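Local coordinates for protein DNA polymerase sliding clamp 2 (Sulfolobus tokodaii, PDB 3AIZ) that forms part of a ring-shaped sliding clamp around DNA, tethering the polymerase catalytic subunit and other proteins during fast replication, at residues A[27-38]-A[119-127]. Residues are numbered along the deposited sequence; the frame is centred on the assembly and turned at random.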
# COMPACT_ATOMS: atom_id res chain seq x y z
N ILE A 27 10.92 31.81 -19.52
CA ILE A 27 11.14 33.21 -19.18
C ILE A 27 9.85 33.85 -18.66
O ILE A 27 8.93 34.11 -19.43
CB ILE A 27 11.66 34.01 -20.38
CG1 ILE A 27 13.02 33.48 -20.83
CG2 ILE A 27 11.76 35.49 -20.03
CD1 ILE A 27 13.63 34.26 -21.97
N LEU A 28 9.81 34.09 -17.35
CA LEU A 28 8.70 34.82 -16.75
C LEU A 28 8.84 36.31 -17.02
O LEU A 28 9.82 36.93 -16.59
CB LEU A 28 8.64 34.57 -15.24
CG LEU A 28 7.96 33.30 -14.75
CD1 LEU A 28 8.15 33.16 -13.25
CD2 LEU A 28 6.48 33.31 -15.09
N ASN A 29 7.88 36.88 -17.73
CA ASN A 29 7.91 38.30 -18.04
C ASN A 29 6.99 39.10 -17.12
O ASN A 29 5.78 38.90 -17.10
CB ASN A 29 7.52 38.53 -19.50
CG ASN A 29 8.45 37.83 -20.47
OD1 ASN A 29 9.65 38.10 -20.50
ND2 ASN A 29 7.90 36.93 -21.27
N PHE A 30 7.59 40.00 -16.35
CA PHE A 30 6.84 40.88 -15.46
C PHE A 30 6.62 42.23 -16.12
O PHE A 30 7.56 43.00 -16.31
CB PHE A 30 7.56 41.06 -14.13
CG PHE A 30 7.72 39.79 -13.35
CD1 PHE A 30 8.80 38.95 -13.57
CD2 PHE A 30 6.79 39.43 -12.38
CE1 PHE A 30 8.95 37.78 -12.85
CE2 PHE A 30 6.94 38.26 -11.66
CZ PHE A 30 8.02 37.43 -11.89
N THR A 31 5.37 42.53 -16.47
CA THR A 31 5.04 43.80 -17.09
C THR A 31 4.01 44.54 -16.24
O THR A 31 3.56 44.03 -15.22
CB THR A 31 4.47 43.61 -18.51
OG1 THR A 31 3.13 43.13 -18.43
CG2 THR A 31 5.32 42.63 -19.30
N GLU A 32 3.63 45.73 -16.68
CA GLU A 32 2.65 46.53 -15.96
C GLU A 32 1.26 45.92 -16.04
O GLU A 32 0.47 46.00 -15.10
CB GLU A 32 2.62 47.96 -16.51
CG GLU A 32 1.64 48.88 -15.80
CD GLU A 32 1.49 50.23 -16.48
OE1 GLU A 32 1.94 50.36 -17.64
OE2 GLU A 32 0.92 51.15 -15.87
N ASP A 33 0.97 45.29 -17.18
CA ASP A 33 -0.38 44.78 -17.44
C ASP A 33 -0.56 43.30 -17.11
O ASP A 33 -1.69 42.83 -16.97
CB ASP A 33 -0.77 45.05 -18.89
CG ASP A 33 -0.94 46.53 -19.18
OD1 ASP A 33 -0.90 47.33 -18.22
OD2 ASP A 33 -1.12 46.88 -20.37
N SER A 34 0.54 42.56 -16.99
CA SER A 34 0.45 41.14 -16.68
C SER A 34 1.80 40.46 -16.52
O SER A 34 2.81 40.91 -17.06
CB SER A 34 -0.33 40.41 -17.78
OG SER A 34 0.44 40.31 -18.97
N ILE A 35 1.81 39.38 -15.75
CA ILE A 35 2.93 38.46 -15.73
C ILE A 35 2.63 37.41 -16.79
O ILE A 35 1.51 36.90 -16.85
CB ILE A 35 3.08 37.77 -14.37
CG1 ILE A 35 3.26 38.80 -13.26
CG2 ILE A 35 4.25 36.79 -14.39
CD1 ILE A 35 3.34 38.19 -11.88
N PHE A 36 3.61 37.09 -17.62
CA PHE A 36 3.37 36.12 -18.68
C PHE A 36 4.63 35.44 -19.18
O PHE A 36 5.73 35.96 -19.04
CB PHE A 36 2.65 36.78 -19.86
CG PHE A 36 3.52 37.70 -20.66
CD1 PHE A 36 3.55 39.06 -20.40
CD2 PHE A 36 4.32 37.20 -21.68
CE1 PHE A 36 4.35 39.90 -21.14
CE2 PHE A 36 5.12 38.04 -22.42
CZ PHE A 36 5.13 39.40 -22.15
N SER A 37 4.45 34.26 -19.76
CA SER A 37 5.53 33.52 -20.39
C SER A 37 5.03 32.93 -21.69
O SER A 37 3.94 32.35 -21.73
CB SER A 37 6.03 32.41 -19.46
OG SER A 37 7.11 31.71 -20.04
N ARG A 38 5.80 33.08 -22.76
CA ARG A 38 5.39 32.56 -24.06
C ARG A 38 6.56 31.97 -24.83
O ARG A 38 7.61 32.60 -24.98
CB ARG A 38 4.69 33.64 -24.88
CG ARG A 38 5.62 34.70 -25.47
CD ARG A 38 5.88 34.45 -26.95
NE ARG A 38 6.70 35.50 -27.55
CZ ARG A 38 6.98 35.58 -28.85
NH1 ARG A 38 6.50 34.67 -29.69
NH2 ARG A 38 7.74 36.56 -29.31
N LYS A 119 18.55 37.24 -15.41
CA LYS A 119 17.68 38.38 -15.69
C LYS A 119 17.92 38.90 -17.10
O LYS A 119 19.07 39.13 -17.50
CB LYS A 119 17.90 39.49 -14.66
CG LYS A 119 17.43 39.14 -13.26
CD LYS A 119 17.62 40.31 -12.31
CE LYS A 119 17.14 39.96 -10.91
NZ LYS A 119 17.38 41.07 -9.95
N THR A 120 16.85 39.08 -17.85
CA THR A 120 16.94 39.54 -19.24
C THR A 120 15.92 40.62 -19.55
O THR A 120 15.25 41.14 -18.66
CB THR A 120 16.74 38.37 -20.23
OG1 THR A 120 15.46 37.76 -19.99
CG2 THR A 120 17.83 37.33 -20.07
N SER A 121 15.82 40.97 -20.83
CA SER A 121 14.81 41.91 -21.29
C SER A 121 13.54 41.16 -21.65
O SER A 121 13.60 40.04 -22.17
CB SER A 121 15.33 42.71 -22.49
OG SER A 121 15.76 41.84 -23.52
N ILE A 122 12.39 41.78 -21.39
CA ILE A 122 11.11 41.13 -21.61
C ILE A 122 10.94 40.60 -23.03
O ILE A 122 11.17 41.32 -24.00
CB ILE A 122 9.93 42.07 -21.29
CG1 ILE A 122 9.91 42.39 -19.79
CG2 ILE A 122 8.62 41.44 -21.71
CD1 ILE A 122 8.65 43.07 -19.34
N ASP A 123 10.55 39.33 -23.14
CA ASP A 123 10.23 38.73 -24.42
C ASP A 123 8.82 39.13 -24.84
O ASP A 123 7.84 38.61 -24.31
CB ASP A 123 10.34 37.21 -24.34
CG ASP A 123 9.97 36.52 -25.64
OD1 ASP A 123 10.19 37.13 -26.72
OD2 ASP A 123 9.46 35.39 -25.59
N GLN A 124 8.73 40.07 -25.78
CA GLN A 124 7.44 40.61 -26.20
C GLN A 124 6.44 39.53 -26.62
O GLN A 124 6.80 38.57 -27.31
CB GLN A 124 7.63 41.63 -27.33
CG GLN A 124 8.43 42.86 -26.93
CD GLN A 124 7.72 43.69 -25.87
OE1 GLN A 124 6.55 43.46 -25.56
NE2 GLN A 124 8.43 44.67 -25.32
N LEU A 125 5.19 39.71 -26.21
CA LEU A 125 4.13 38.76 -26.52
C LEU A 125 3.55 39.04 -27.91
O LEU A 125 2.80 40.01 -28.09
CB LEU A 125 3.03 38.83 -25.46
CG LEU A 125 1.93 37.77 -25.52
CD1 LEU A 125 2.55 36.38 -25.52
CD2 LEU A 125 0.97 37.93 -24.35
N THR A 126 3.89 38.20 -28.87
CA THR A 126 3.46 38.41 -30.25
C THR A 126 2.40 37.40 -30.69
O THR A 126 2.70 36.46 -31.43
CB THR A 126 4.65 38.34 -31.23
OG1 THR A 126 5.75 39.08 -30.69
CG2 THR A 126 4.27 38.90 -32.59
N GLU A 127 1.17 37.60 -30.23
CA GLU A 127 0.05 36.75 -30.65
C GLU A 127 -0.34 37.07 -32.08
O GLU A 127 -0.29 38.23 -32.51
CB GLU A 127 -1.16 36.96 -29.73
CG GLU A 127 -0.90 36.68 -28.26
CD GLU A 127 -2.17 36.75 -27.42
OE1 GLU A 127 -3.24 36.34 -27.92
OE2 GLU A 127 -2.10 37.23 -26.27
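Side chains of the beta hairpin 27-38, chiefly N29, F36 and R38, meet the extended linker 119-127, which leaves strand 109-120 and packs by its side chains across one face of the hairpin. N29 makes the central polar link. Its OD1 accepts the backbone N of D123 at 3.0 Å, with an N-H...O angle of 157° and the donor well above the amide plane. Asparagine suits this place because it has an acceptor for the linker's N-H and a donor for the hairpin, ND2 giving a weak bond to F36 O. The flat phenyl of F36 offers two faces for packing: N29 CB lies over the centre of one, 3.6 Å above its plane, and L125 CD2 over the opposite face. D123 O approaches the ring edge, 3.4 Å from F36 CE2. Branched I122 and L125 supply methyl groups for the hairpin's surface; I122 CG2 rests against N29 and F36, while CD1 meets T31 CG2. R38 suits a mixed surface: its aliphatic R38 CG lies 3.5 Å from L125 CD1, and a bend at chi2 (102°) swings the guanidinium across the linker, T126 N over the centre of one face. R38 NE and NH2 both give weak bonds to Q124 O, that from NH2 at 3.0 Å, and R38 NE forms a long salt bridge with D123 OD2, 3.4 Å, the two charged planes being 15° apart. Beyond the hairpin, I122 touches P65, and L125 and R38 both rest on I49. This linker, crossing the outer beta layer between the N- and C-terminal domains, is the interdomain connector of the PCNA sliding-clamp fold.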